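Local structure of antifreeze protein (Uncultured bacterium, 6EIO) at residues T26-G31 with N173-V178. The protein probably binds to ice crystals, through two faces, and so limits their growth. Numbering follows the deposited sequence. Where two conformers were deposited one is given.
Sequences TPITLG and NIYWQV
Tyr-175 of the parallel strand 174-178, on one face of the beta-solenoid of this ice-binding-like fold, meets Ile-28 of the loop that precedes strand 36-40. The Ile-28 side chain points back along the tyrosine, its CD1 near the ring root and its backbone near the hydroxyl. Ile-28 lies over one face of the phenol ring. Its CB sits 3.9 Å from the centroid of the Tyr-175 ring, 18° off the ring normal, which makes a CH-pi contact. The first torsion of Ile-28 sets CG1 anti to the carbonyl carbon (chi1 -64°), and the extended second torsion carries CD1 on to the root of the ring, 3.7 Å from Tyr-175 CG. Leu-30 CD2 approaches the ring obliquely and more loosely, 4.5 Å from Tyr-175 CE2.

The phenol oxygen meets the loop backbone. Ile-28 N gives Tyr-175 OH a weak hydrogen bond of 3.3 Å, bent to 149°. A water at the ring edge, in the ring plane, lies 2.7 Å from Tyr-175 OH. The same water donates to Ile-28 O at 2.8 Å. Pro-27 CB packs beside the hydroxyl, 3.8 Å from Tyr-175 OH.

Ile-28 also touches Ala-93 and Ala-97 of helix 81-99, so it is wedged between helix and strand. Arg-100 donates hydrogen bonds to the carbonyl oxygens of Thr-26 and Pro-27. A leucine in place of Tyr-175 would probably leave Ile-28 N and the bridging water without their hydroxyl partner, and Ile-28 without a flat face to rest on. The contact joins the loop to the solenoid by an apolar ring face and a polar end, where one weak direct bond and a water bridge link the hydroxyl to the Ile-28 backbone.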
loop_
_atom_site.group_PDB
_atom_site.type_symbol
_atom_site.label_atom_id
_atom_site.label_comp_id
_atom_site.label_asym_id
_atom_site.label_seq_id
_atom_site.Cartn_x
_atom_site.Cartn_y
_atom_site.Cartn_z
ATOM N N THR A 26 -9.616 -9.791 9.988
ATOM C CA THR A 26 -10.554 -9.674 8.889
ATOM C C THR A 26 -9.956 -8.762 7.816
ATOM O O THR A 26 -9.072 -7.940 8.092
ATOM C CB THR A 26 -11.876 -9.074 9.370
ATOM O OG1 THR A 26 -11.624 -7.770 9.893
ATOM C CG2 THR A 26 -12.536 -9.949 10.432
ATOM N N PRO A 27 -10.437 -8.863 6.582
ATOM C CA PRO A 27 -10.022 -7.892 5.574
ATOM C C PRO A 27 -10.392 -6.486 6.018
ATOM O O PRO A 27 -11.290 -6.274 6.836
ATOM C CB PRO A 27 -10.809 -8.317 4.324
ATOM C CG PRO A 27 -11.174 -9.748 4.569
ATOM C CD PRO A 27 -11.390 -9.845 6.044
ATOM N N ILE A 28 -9.672 -5.516 5.472
ATOM C CA ILE A 28 -9.985 -4.103 5.666
ATOM C C ILE A 28 -10.811 -3.644 4.469
ATOM O O ILE A 28 -10.309 -3.583 3.340
ATOM C CB ILE A 28 -8.720 -3.259 5.822
ATOM C CG1 ILE A 28 -8.005 -3.689 7.097
ATOM C CG2 ILE A 28 -9.060 -1.759 5.860
ATOM C CD1 ILE A 28 -6.637 -3.112 7.238
ATOM N N THR A 29 -12.077 -3.317 4.699
ATOM C CA THR A 29 -12.950 -2.827 3.639
ATOM C C THR A 29 -12.397 -1.521 3.086
ATOM O O THR A 29 -12.201 -0.573 3.855
ATOM C CB THR A 29 -14.331 -2.578 4.264
ATOM O OG1 THR A 29 -14.903 -3.822 4.664
ATOM C CG2 THR A 29 -15.266 -1.917 3.277
ATOM N N LEU A 30 -12.190 -1.455 1.772
ATOM C CA LEU A 30 -11.741 -0.249 1.091
ATOM C C LEU A 30 -12.880 0.487 0.408
ATOM O O LEU A 30 -12.669 1.585 -0.123
ATOM C CB LEU A 30 -10.665 -0.589 0.052
ATOM C CG LEU A 30 -9.437 -1.298 0.612
ATOM C CD1 LEU A 30 -8.494 -1.645 -0.537
ATOM C CD2 LEU A 30 -8.710 -0.494 1.685
ATOM N N GLY A 31 -14.074 -0.086 0.412
ATOM C CA GLY A 31 -15.196 0.604 -0.176
ATOM C C GLY A 31 -14.937 0.985 -1.624
ATOM O O GLY A 31 -14.455 0.186 -2.445
ATOM N N ASN A 173 -4.342 -8.973 0.211
ATOM C CA ASN A 173 -4.592 -9.293 1.606
ATOM C C ASN A 173 -3.552 -8.684 2.537
ATOM O O ASN A 173 -3.509 -9.042 3.723
ATOM C CB ASN A 173 -4.623 -10.815 1.774
ATOM C CG ASN A 173 -5.859 -11.462 1.163
ATOM O OD1 ASN A 173 -6.561 -10.879 0.337
ATOM N ND2 ASN A 173 -6.121 -12.689 1.580
ATOM N N ILE A 174 -2.742 -7.755 2.022
ATOM C CA ILE A 174 -1.676 -7.095 2.759
ATOM C C ILE A 174 -1.997 -5.600 2.803
ATOM O O ILE A 174 -2.253 -4.990 1.758
ATOM C CB ILE A 174 -0.309 -7.330 2.086
ATOM C CG1 ILE A 174 0.033 -8.820 2.058
ATOM C CG2 ILE A 174 0.784 -6.512 2.791
ATOM C CD1 ILE A 174 1.183 -9.149 1.127
ATOM N N TYR A 175 -1.954 -5.020 4.001
ATOM C CA TYR A 175 -2.296 -3.621 4.203
ATOM C C TYR A 175 -1.221 -2.950 5.041
ATOM O O TYR A 175 -0.823 -3.479 6.091
ATOM C CB TYR A 175 -3.616 -3.507 4.934
ATOM C CG TYR A 175 -4.760 -4.248 4.292
ATOM C CD1 TYR A 175 -5.001 -5.574 4.616
ATOM C CD2 TYR A 175 -5.607 -3.625 3.388
ATOM C CE1 TYR A 175 -6.068 -6.254 4.087
ATOM C CE2 TYR A 175 -6.679 -4.298 2.842
ATOM C CZ TYR A 175 -6.918 -5.618 3.223
ATOM O OH TYR A 175 -8.008 -6.324 2.779
ATOM N N TRP A 176 -0.805 -1.765 4.604
ATOM C CA TRP A 176 0.194 -0.947 5.278
ATOM C C TRP A 176 -0.481 0.376 5.639
ATOM O O TRP A 176 -0.797 1.169 4.746
ATOM C CB TRP A 176 1.391 -0.654 4.366
ATOM C CG TRP A 176 2.000 -1.818 3.658
ATOM C CD1 TRP A 176 1.555 -2.394 2.496
ATOM C CD2 TRP A 176 3.222 -2.512 3.994
ATOM N NE1 TRP A 176 2.388 -3.414 2.113
ATOM C CE2 TRP A 176 3.422 -3.498 3.003
ATOM C CE3 TRP A 176 4.177 -2.377 5.009
ATOM C CZ2 TRP A 176 4.539 -4.329 2.998
ATOM C CZ3 TRP A 176 5.285 -3.220 5.005
ATOM C CH2 TRP A 176 5.451 -4.181 4.013
ATOM N N GLN A 177 -0.699 0.615 6.932
ATOM C CA GLN A 177 -1.274 1.863 7.409
ATOM C C GLN A 177 -0.114 2.754 7.851
ATOM O O GLN A 177 0.639 2.394 8.762
ATOM C CB GLN A 177 -2.244 1.564 8.564
ATOM C CG GLN A 177 -2.808 2.818 9.216
ATOM C CD GLN A 177 -1.953 3.344 10.344
ATOM O OE1 GLN A 177 -1.462 2.581 11.188
ATOM N NE2 GLN A 177 -1.754 4.658 10.358
ATOM N N VAL A 178 0.036 3.897 7.184
ATOM C CA VAL A 178 1.204 4.748 7.330
ATOM C C VAL A 178 0.748 6.089 7.906
ATOM O O VAL A 178 -0.010 6.828 7.264
ATOM C CB VAL A 178 1.912 4.922 5.979
ATOM C CG1 VAL A 178 3.089 5.893 6.105
ATOM C CG2 VAL A 178 2.357 3.582 5.421
HETATM O O HOH W 1 -9.449 -4.908 1.049
#